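Local structure of purine nucleoside phosphorylase (Grouper iridovirus, 3KHS) at residues G25-S30 with V76-R81; L110-G115 with G215-P220; F126-D131 with R231-S236. The protein probably catalyses the phosphate-dependent cleavage of purine nucleosides to a free purine base and ribose 1-phosphate, a step of purine salvage. All coordinates share one frame; numbering follows the deposited sequence.

Contact 1 (G25-S30 with V76-R81); sequences GIVCGS and VCMKGR. With PO4 (phosphate ion), chain G.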
loop_
_atom_site.group_PDB
_atom_site.type_symbol
_atom_site.label_atom_id
_atom_site.label_comp_id
_atom_site.label_asym_id
_atom_site.label_seq_id
_atom_site.Cartn_x
_atom_site.Cartn_y
_atom_site.Cartn_z
ATOM N N GLY B 25 -3.971 -28.513 9.596
ATOM C CA GLY B 25 -3.369 -27.443 10.378
ATOM C C GLY B 25 -4.384 -26.455 10.939
ATOM O O GLY B 25 -5.439 -26.217 10.357
ATOM N N ILE B 26 -4.066 -25.866 12.080
ATOM C CA ILE B 26 -4.960 -24.899 12.705
ATOM C C ILE B 26 -4.154 -23.673 13.134
ATOM O O ILE B 26 -3.064 -23.814 13.679
ATOM C CB ILE B 26 -5.640 -25.457 13.998
ATOM C CG1 ILE B 26 -6.270 -26.822 13.733
ATOM C CG2 ILE B 26 -6.701 -24.455 14.512
ATOM C CD1 ILE B 26 -6.705 -27.530 14.999
ATOM N N VAL B 27 -4.700 -22.481 12.889
ATOM C CA VAL B 27 -4.059 -21.225 13.287
ATOM C C VAL B 27 -5.056 -20.568 14.233
ATOM O O VAL B 27 -6.174 -20.256 13.818
ATOM C CB VAL B 27 -3.862 -20.258 12.087
ATOM C CG1 VAL B 27 -3.037 -19.030 12.523
ATOM C CG2 VAL B 27 -3.182 -20.956 10.952
ATOM N N CYS B 28 -4.676 -20.369 15.493
ATOM C CA CYS B 28 -5.565 -19.722 16.452
ATOM C C CYS B 28 -5.401 -18.204 16.455
ATOM O O CYS B 28 -4.299 -17.675 16.674
ATOM C CB CYS B 28 -5.295 -20.220 17.870
ATOM S SG CYS B 28 -5.464 -21.979 18.026
ATOM N N GLY B 29 -6.506 -17.503 16.239
ATOM C CA GLY B 29 -6.459 -16.058 16.239
ATOM C C GLY B 29 -6.437 -15.480 17.634
ATOM O O GLY B 29 -6.172 -16.200 18.603
ATOM N N SER B 30 -6.732 -14.185 17.744
ATOM C CA SER B 30 -6.720 -13.533 19.051
ATOM C C SER B 30 -7.754 -14.061 20.046
ATOM O O SER B 30 -8.950 -14.059 19.763
ATOM C CB SER B 30 -6.896 -12.024 18.891
ATOM O OG SER B 30 -5.789 -11.492 18.210
ATOM N N VAL B 76 -1.598 -30.075 13.528
ATOM C CA VAL B 76 -0.551 -29.189 14.021
ATOM C C VAL B 76 -1.346 -27.901 14.262
ATOM O O VAL B 76 -2.077 -27.446 13.383
ATOM C CB VAL B 76 0.600 -28.941 12.992
ATOM C CG1 VAL B 76 0.064 -28.493 11.692
ATOM C CG2 VAL B 76 1.540 -27.878 13.535
ATOM N N CYS B 77 -1.232 -27.340 15.462
ATOM C CA CYS B 77 -1.967 -26.136 15.808
ATOM C C CYS B 77 -1.072 -24.988 16.241
ATOM O O CYS B 77 -0.243 -25.145 17.134
ATOM C CB CYS B 77 -2.949 -26.434 16.933
ATOM S SG CYS B 77 -3.800 -24.966 17.657
ATOM N N MET B 78 -1.248 -23.839 15.590
ATOM C CA MET B 78 -0.509 -22.625 15.904
ATOM C C MET B 78 -1.270 -21.881 16.992
ATOM O O MET B 78 -2.408 -21.474 16.783
ATOM C CB MET B 78 -0.411 -21.720 14.665
ATOM C CG MET B 78 0.776 -22.030 13.687
ATOM S SD MET B 78 0.906 -20.926 12.269
ATOM C CE MET B 78 1.722 -19.499 12.945
ATOM N N LYS B 79 -0.662 -21.733 18.165
ATOM C CA LYS B 79 -1.275 -20.977 19.248
ATOM C C LYS B 79 -0.624 -19.595 19.174
ATOM O O LYS B 79 0.336 -19.316 19.880
ATOM C CB LYS B 79 -1.004 -21.634 20.608
ATOM C CG LYS B 79 -1.976 -22.769 20.937
ATOM C CD LYS B 79 -1.849 -23.258 22.360
ATOM C CE LYS B 79 -2.508 -22.314 23.352
ATOM N NZ LYS B 79 -2.721 -22.983 24.692
ATOM N N GLY B 80 -1.141 -18.751 18.283
ATOM C CA GLY B 80 -0.598 -17.421 18.108
ATOM C C GLY B 80 -0.095 -17.351 16.687
ATOM O O GLY B 80 0.401 -18.346 16.168
ATOM N N ARG B 81 -0.231 -16.195 16.041
ATOM C CA ARG B 81 0.232 -16.050 14.668
ATOM C C ARG B 81 1.098 -14.792 14.555
ATOM O O ARG B 81 1.376 -14.160 15.551
ATOM C CB ARG B 81 -0.957 -15.975 13.714
ATOM C CG ARG B 81 -1.994 -14.867 14.048
ATOM C CD ARG B 81 -2.525 -14.224 12.772
ATOM N NE ARG B 81 -3.231 -15.207 11.950
ATOM C CZ ARG B 81 -4.446 -15.665 12.217
ATOM N NH1 ARG B 81 -5.119 -15.223 13.294
ATOM N NH2 ARG B 81 -4.987 -16.573 11.414
HETATM P P PO4 G . -6.132 -11.888 14.784
HETATM O O1 PO4 G . -7.139 -12.827 15.349
HETATM O O2 PO4 G . -4.810 -12.580 14.665
HETATM O O3 PO4 G . -6.560 -11.436 13.428
HETATM O O4 PO4 G . -6.006 -10.710 15.685
#

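Contact 2 (L110-G115 with G215-P220); sequences LTNAAG and GMSTAP. With TRS (2-amino-2-hydroxymethyl-propane-1,3-diol), chain H; PO4 (phosphate ion), chain G.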
loop_
_atom_site.group_PDB
_atom_site.type_symbol
_atom_site.label_atom_id
_atom_site.label_comp_id
_atom_site.label_asym_id
_atom_site.label_seq_id
_atom_site.Cartn_x
_atom_site.Cartn_y
_atom_site.Cartn_z
ATOM N N LEU B 110 -8.151 -21.616 9.748
ATOM C CA LEU B 110 -7.716 -20.363 10.369
ATOM C C LEU B 110 -8.854 -19.681 11.126
ATOM O O LEU B 110 -10.004 -19.728 10.711
ATOM C CB LEU B 110 -7.245 -19.360 9.307
ATOM C CG LEU B 110 -6.302 -19.532 8.096
ATOM C CD1 LEU B 110 -4.876 -19.388 8.503
ATOM C CD2 LEU B 110 -6.569 -20.839 7.396
ATOM N N THR B 111 -8.523 -19.038 12.229
ATOM C CA THR B 111 -9.497 -18.299 13.010
ATOM C C THR B 111 -8.889 -16.927 13.304
ATOM O O THR B 111 -7.656 -16.765 13.262
ATOM C CB THR B 111 -9.795 -18.982 14.349
ATOM O OG1 THR B 111 -8.601 -19.020 15.142
ATOM C CG2 THR B 111 -10.341 -20.382 14.124
ATOM N N ASN B 112 -9.745 -15.940 13.570
ATOM C CA ASN B 112 -9.275 -14.603 13.919
ATOM C C ASN B 112 -10.412 -13.855 14.578
ATOM O O ASN B 112 -11.558 -14.306 14.565
ATOM C CB ASN B 112 -8.794 -13.837 12.690
ATOM C CG ASN B 112 -9.906 -13.547 11.686
ATOM O OD1 ASN B 112 -10.977 -13.066 12.050
ATOM N ND2 ASN B 112 -9.638 -13.802 10.413
ATOM N N ALA B 113 -10.076 -12.725 15.180
ATOM C CA ALA B 113 -11.049 -11.858 15.821
ATOM C C ALA B 113 -11.111 -10.684 14.845
ATOM O O ALA B 113 -10.067 -10.201 14.395
ATOM C CB ALA B 113 -10.536 -11.399 17.183
ATOM N N ALA B 114 -12.316 -10.258 14.480
ATOM C CA ALA B 114 -12.457 -9.157 13.543
ATOM C C ALA B 114 -13.599 -8.206 13.902
ATOM O O ALA B 114 -14.422 -8.516 14.747
ATOM C CB ALA B 114 -12.652 -9.697 12.168
ATOM N N GLY B 115 -13.599 -7.039 13.266
ATOM C CA GLY B 115 -14.638 -6.055 13.484
ATOM C C GLY B 115 -15.692 -6.220 12.410
ATOM O O GLY B 115 -15.360 -6.276 11.219
ATOM N N GLY B 215 -10.077 -7.087 9.550
ATOM C CA GLY B 215 -9.093 -7.533 10.517
ATOM C C GLY B 215 -7.673 -7.318 9.987
ATOM O O GLY B 215 -7.491 -6.864 8.867
ATOM N N MET B 216 -6.656 -7.669 10.757
ATOM C CA MET B 216 -5.303 -7.422 10.295
ATOM C C MET B 216 -4.465 -8.680 10.042
ATOM O O MET B 216 -3.231 -8.657 10.210
ATOM C CB MET B 216 -4.602 -6.493 11.291
ATOM C CG MET B 216 -5.383 -5.186 11.587
ATOM S SD MET B 216 -4.896 -4.453 13.166
ATOM C CE MET B 216 -6.032 -3.071 13.302
ATOM N N SER B 217 -5.125 -9.754 9.598
ATOM C CA SER B 217 -4.421 -11.013 9.342
ATOM C C SER B 217 -5.139 -11.916 8.373
ATOM O O SER B 217 -5.905 -11.468 7.527
ATOM C CB SER B 217 -4.253 -11.801 10.634
ATOM O OG SER B 217 -5.502 -12.301 11.069
ATOM N N THR B 218 -4.846 -13.211 8.494
ATOM C CA THR B 218 -5.492 -14.256 7.691
ATOM C C THR B 218 -5.337 -14.267 6.180
ATOM O O THR B 218 -4.965 -15.278 5.614
ATOM C CB THR B 218 -6.995 -14.267 8.013
ATOM O OG1 THR B 218 -7.159 -14.553 9.408
ATOM C CG2 THR B 218 -7.757 -15.312 7.169
ATOM N N ALA B 219 -5.638 -13.152 5.520
ATOM C CA ALA B 219 -5.565 -13.094 4.063
ATOM C C ALA B 219 -4.205 -13.450 3.482
ATOM O O ALA B 219 -4.132 -14.237 2.540
ATOM C CB ALA B 219 -5.994 -11.697 3.554
ATOM N N PRO B 220 -3.106 -12.840 3.996
ATOM C CA PRO B 220 -1.820 -13.202 3.423
ATOM C C PRO B 220 -1.492 -14.663 3.706
ATOM O O PRO B 220 -0.816 -15.294 2.913
ATOM C CB PRO B 220 -0.829 -12.220 4.087
ATOM C CG PRO B 220 -1.462 -11.951 5.371
ATOM C CD PRO B 220 -2.925 -11.769 4.984
HETATM C C TRS H . -7.254 -7.497 15.049
HETATM C C1 TRS H . -5.954 -7.880 14.304
HETATM C C2 TRS H . -8.156 -6.733 14.056
HETATM C C3 TRS H . -6.881 -6.607 16.242
HETATM N N TRS H . -7.961 -8.692 15.558
HETATM O O1 TRS H . -6.255 -8.731 13.179
HETATM O O2 TRS H . -9.365 -6.373 14.701
HETATM O O3 TRS H . -8.065 -6.267 16.974
HETATM P P PO4 G . -6.132 -11.888 14.784
HETATM O O1 PO4 G . -7.139 -12.827 15.349
HETATM O O2 PO4 G . -4.810 -12.580 14.665
HETATM O O3 PO4 G . -6.560 -11.436 13.428
HETATM O O4 PO4 G . -6.006 -10.710 15.685
#

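Contact 3 (F126-D131 with R231-S236); sequences FMVVRD and RCLAVS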
loop_
_atom_site.group_PDB
_atom_site.type_symbol
_atom_site.label_atom_id
_atom_site.label_comp_id
_atom_site.label_asym_id
_atom_site.label_seq_id
_atom_site.Cartn_x
_atom_site.Cartn_y
_atom_site.Cartn_z
ATOM N N PHE B 126 -20.102 -15.427 14.421
ATOM C CA PHE B 126 -19.022 -16.051 13.676
ATOM C C PHE B 126 -19.243 -15.715 12.209
ATOM O O PHE B 126 -20.374 -15.725 11.734
ATOM C CB PHE B 126 -19.077 -17.574 13.813
ATOM C CG PHE B 126 -18.598 -18.109 15.142
ATOM C CD1 PHE B 126 -18.844 -19.433 15.490
ATOM C CD2 PHE B 126 -17.894 -17.319 16.021
ATOM C CE1 PHE B 126 -18.392 -19.953 16.696
ATOM C CE2 PHE B 126 -17.436 -17.841 17.236
ATOM C CZ PHE B 126 -17.689 -19.159 17.567
ATOM N N MET B 127 -18.176 -15.408 11.486
ATOM C CA MET B 127 -18.317 -15.157 10.060
ATOM C C MET B 127 -17.376 -16.095 9.338
ATOM O O MET B 127 -16.159 -15.944 9.404
ATOM C CB MET B 127 -17.965 -13.724 9.648
ATOM C CG MET B 127 -18.159 -13.554 8.144
ATOM S SD MET B 127 -17.481 -12.115 7.380
ATOM C CE MET B 127 -15.814 -12.663 7.063
ATOM N N VAL B 128 -17.957 -17.077 8.670
ATOM C CA VAL B 128 -17.200 -18.028 7.893
ATOM C C VAL B 128 -16.764 -17.212 6.681
ATOM O O VAL B 128 -17.587 -16.502 6.086
ATOM C CB VAL B 128 -18.114 -19.208 7.479
ATOM C CG1 VAL B 128 -17.511 -19.958 6.330
ATOM C CG2 VAL B 128 -18.333 -20.128 8.670
ATOM N N VAL B 129 -15.489 -17.309 6.308
ATOM C CA VAL B 129 -14.979 -16.513 5.198
ATOM C C VAL B 129 -15.147 -17.115 3.824
ATOM O O VAL B 129 -14.661 -18.209 3.551
ATOM C CB VAL B 129 -13.475 -16.155 5.406
ATOM C CG1 VAL B 129 -12.999 -15.246 4.294
ATOM C CG2 VAL B 129 -13.296 -15.483 6.743
ATOM N N ARG B 130 -15.823 -16.385 2.945
ATOM C CA ARG B 130 -16.054 -16.879 1.599
ATOM C C ARG B 130 -15.093 -16.247 0.618
ATOM O O ARG B 130 -14.858 -16.771 -0.459
ATOM C CB ARG B 130 -17.501 -16.602 1.151
ATOM C CG ARG B 130 -17.746 -15.182 0.677
ATOM C CD ARG B 130 -19.132 -14.982 0.026
ATOM N NE ARG B 130 -19.021 -14.020 -1.078
ATOM C CZ ARG B 130 -19.481 -12.777 -1.036
ATOM N NH1 ARG B 130 -20.103 -12.336 0.046
ATOM N NH2 ARG B 130 -19.285 -11.962 -2.059
ATOM N N ASP B 131 -14.531 -15.108 0.989
ATOM C CA ASP B 131 -13.596 -14.422 0.107
ATOM C C ASP B 131 -12.897 -13.320 0.891
ATOM O O ASP B 131 -13.320 -12.996 1.995
ATOM C CB ASP B 131 -14.352 -13.824 -1.084
ATOM C CG ASP B 131 -13.440 -13.535 -2.251
ATOM O OD1 ASP B 131 -12.347 -14.106 -2.236
ATOM O OD2 ASP B 131 -13.788 -12.785 -3.188
ATOM N N ARG B 231 -5.778 -26.559 1.216
ATOM C CA ARG B 231 -7.149 -26.078 1.188
ATOM C C ARG B 231 -7.384 -25.255 2.446
ATOM O O ARG B 231 -6.942 -25.629 3.536
ATOM C CB ARG B 231 -8.111 -27.266 1.103
ATOM C CG ARG B 231 -7.948 -28.072 -0.170
ATOM C CD ARG B 231 -8.664 -29.395 -0.062
ATOM N NE ARG B 231 -10.114 -29.255 -0.134
ATOM C CZ ARG B 231 -10.959 -30.153 0.357
ATOM N NH1 ARG B 231 -10.493 -31.246 0.955
ATOM N NH2 ARG B 231 -12.268 -29.966 0.254
ATOM N N CYS B 232 -8.087 -24.140 2.290
ATOM C CA CYS B 232 -8.342 -23.245 3.421
ATOM C C CYS B 232 -9.771 -23.005 3.863
ATOM O O CYS B 232 -10.696 -22.933 3.059
ATOM C CB CYS B 232 -7.737 -21.881 3.132
ATOM S SG CYS B 232 -6.029 -21.959 2.652
ATOM N N LEU B 233 -9.915 -22.865 5.170
ATOM C CA LEU B 233 -11.174 -22.539 5.798
ATOM C C LEU B 233 -10.785 -21.497 6.843
ATOM O O LEU B 233 -9.816 -21.676 7.580
ATOM C CB LEU B 233 -11.778 -23.738 6.475
ATOM C CG LEU B 233 -12.831 -23.353 7.509
ATOM C CD1 LEU B 233 -14.003 -22.656 6.796
ATOM C CD2 LEU B 233 -13.277 -24.596 8.306
ATOM N N ALA B 234 -11.516 -20.391 6.879
ATOM C CA ALA B 234 -11.235 -19.351 7.859
ATOM C C ALA B 234 -12.541 -18.903 8.493
ATOM O O ALA B 234 -13.530 -18.695 7.794
ATOM C CB ALA B 234 -10.545 -18.188 7.187
ATOM N N VAL B 235 -12.543 -18.780 9.814
ATOM C CA VAL B 235 -13.721 -18.343 10.555
ATOM C C VAL B 235 -13.359 -17.135 11.445
ATOM O O VAL B 235 -12.472 -17.233 12.292
ATOM C CB VAL B 235 -14.260 -19.488 11.474
ATOM C CG1 VAL B 235 -15.422 -18.973 12.345
ATOM C CG2 VAL B 235 -14.741 -20.676 10.629
ATOM N N SER B 236 -14.045 -16.012 11.259
ATOM C CA SER B 236 -13.799 -14.826 12.077
ATOM C C SER B 236 -14.800 -14.747 13.233
ATOM O O SER B 236 -15.991 -14.977 13.064
ATOM C CB SER B 236 -13.952 -13.526 11.255
ATOM O OG SER B 236 -12.950 -13.335 10.281
HETATM O O HOH W 1 -13.445 -20.487 4.797
#

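Contact 1 (G25-S30 with V76-R81)
The guanidinium of Arg-81 has Val-27 over one face and the phosphate ion at its edge. CG1 of Val-27 sits over the NH2 side of the group, 3.3 Å from Arg-81 NH2. The two side chains cross at about a right angle. The arginine chain bends at chi2 and chi3, which turns its head back over the valine. NH1 of Arg-81 then donates to O2 of the phosphate, 3.0 Å away, near the guanidinium plane. NE of Arg-81 forms a salt bridge with Glu-221, and NH1 also bonds Thr-111 O. These partners fix the rotation of the group.

Behind this head, the strands carrying Gly-25 to Val-27 and Val-76 to Lys-79 run parallel, 11° apart. Three backbone bonds join them: Ile-26 N to Val-76 O, Met-78 N to Ile-26 O at 2.6 Å, and Cys-28 N to Met-78 O. On the face of Ile-26 and Cys-77, the SG atoms of Cys-28 and Cys-77 touch as apolar groups, 3.4 Å apart and not bonded. Val-27 and Met-78 point to the other face, where helix 95-102 packs.

Further along, Ser-30 N donates almost straight to phosphate O1 at 2.8 Å, and Ser-30 OG bonds O4 of the ion. An apolar strand pair thus leads into a polar anion site. Glu-221 and Thr-111 O hold the guanidinium where NH1 can meet the anion.

Contact 2 (L110-G115 with G215-P220)
Asn-112 and Thr-218 carry this contact with one side-chain hydrogen bond, while two bound small molecules fill in much of the rest. ND2 of Asn-112 donates to OG1 of Thr-218 at 2.8 Å, and the N-H...O angle is 166°. The threonine oxygen lies in the amide plane, only 7° out of it. Asn-112 OD1 bonds Ser-236 OG, so both ends of the amide are held and its rotation is fixed.

Thr-218 OG1 donates in turn to Ser-217 OG, 3.3 Å away. Ser-217 OG then donates to O3 of the phosphate at 2.7 Å. Its chi1 of 70° sets OG between the backbone N and carbonyl carbon, facing the ion. From strand 110-115, Ala-113 N donates to phosphate O1 at 2.9 Å.

A Tris molecule, probably from the crystallisation liquor like the phosphate, bridges the segments beside the ion. Its nitrogen donates to Ala-113 O at 2.8 Å, and Met-216 N donates to its O1 at 2.7 Å. Met-216 also packs on Phe-156 of the second subunit. Anion and polyol lie side by side between strand 107-116 and the loop that runs into helix 219-227, consistent with the phosphate and ribose sites of the PNP/MTAP phosphorylase family.

Contact 3 (F126-D131 with R231-S236)
Met-127 and Ser-236 form a hydrogen-bonded pair of an antiparallel strand pairing in the mixed beta-barrel of this enzyme. The tight part runs from Phe-126 to the N of Val-129, against Ala-234 to Ser-236. Met-127 N donates to Ser-236 O at 2.7 Å, in the carbonyl plane. Ser-236 N donates back to Met-127 O at 2.8 Å, from a position tilted 35° from that plane. CA of Phe-126 adds a CH...O contact to Ser-236 O at 3.3 Å.

Val-128 and Val-235 are the next pair, a non-hydrogen-bonded one. Their CG2 methyls meet at 4.1 Å. CG1 of Val-128 turns to CD1 of Leu-233, and CG1 of Val-235 touches CB of Phe-126. Helix 257-279 covers Phe-126 and Val-235, and helix 165-178 covers Val-128. Met-127 and Ser-236 point to the other face, where Tyr-189 packs on Ser-236.

Val-129 N donates to Ala-234 O at 2.8 Å. With chi1 at -176°, Val-129 puts CG1 anti to its backbone nitrogen and leaves CG2 to pack on Ala-234 CB, 3.9 Å away.

After Val-129 N the strands part. The direct backbone bonds between the segments stop and a water takes over. The chain turns a corner at Arg-130, an exposed residue that makes no contact with 231-236. Asp-131 reaches Ala-201 of the third subunit instead. At the parting of the strands the water accepts from Ala-234 N at 2.8 Å and lies 2.9 Å from Val-129 O.

How the contacts relate
All three contacts are buried and reach one mixed sheet; contact 2 joins strand 107-116 to the loop before helix 219-227. Strand 24-28 stands between strands 73-79 and 107-116, and strand 107-116 also pairs with strand 231-241. Contact 1 therefore adjoins contact 2, and contact 2 adjoins contact 3, where Asn-112 and Ser-236 connect them. Contacts 1 and 3 do not touch; their nearest atoms are about 7 Å apart. Contact 1 is a parallel pairing. Contact 3 is antiparallel backbone pairing, with no ligand. Contact 2 relies on side chains and ligands, and shares the phosphate with contact 1. Contact 1 ends at the exposed Ser-30, and contact 3 gives way to the exposed Arg-130.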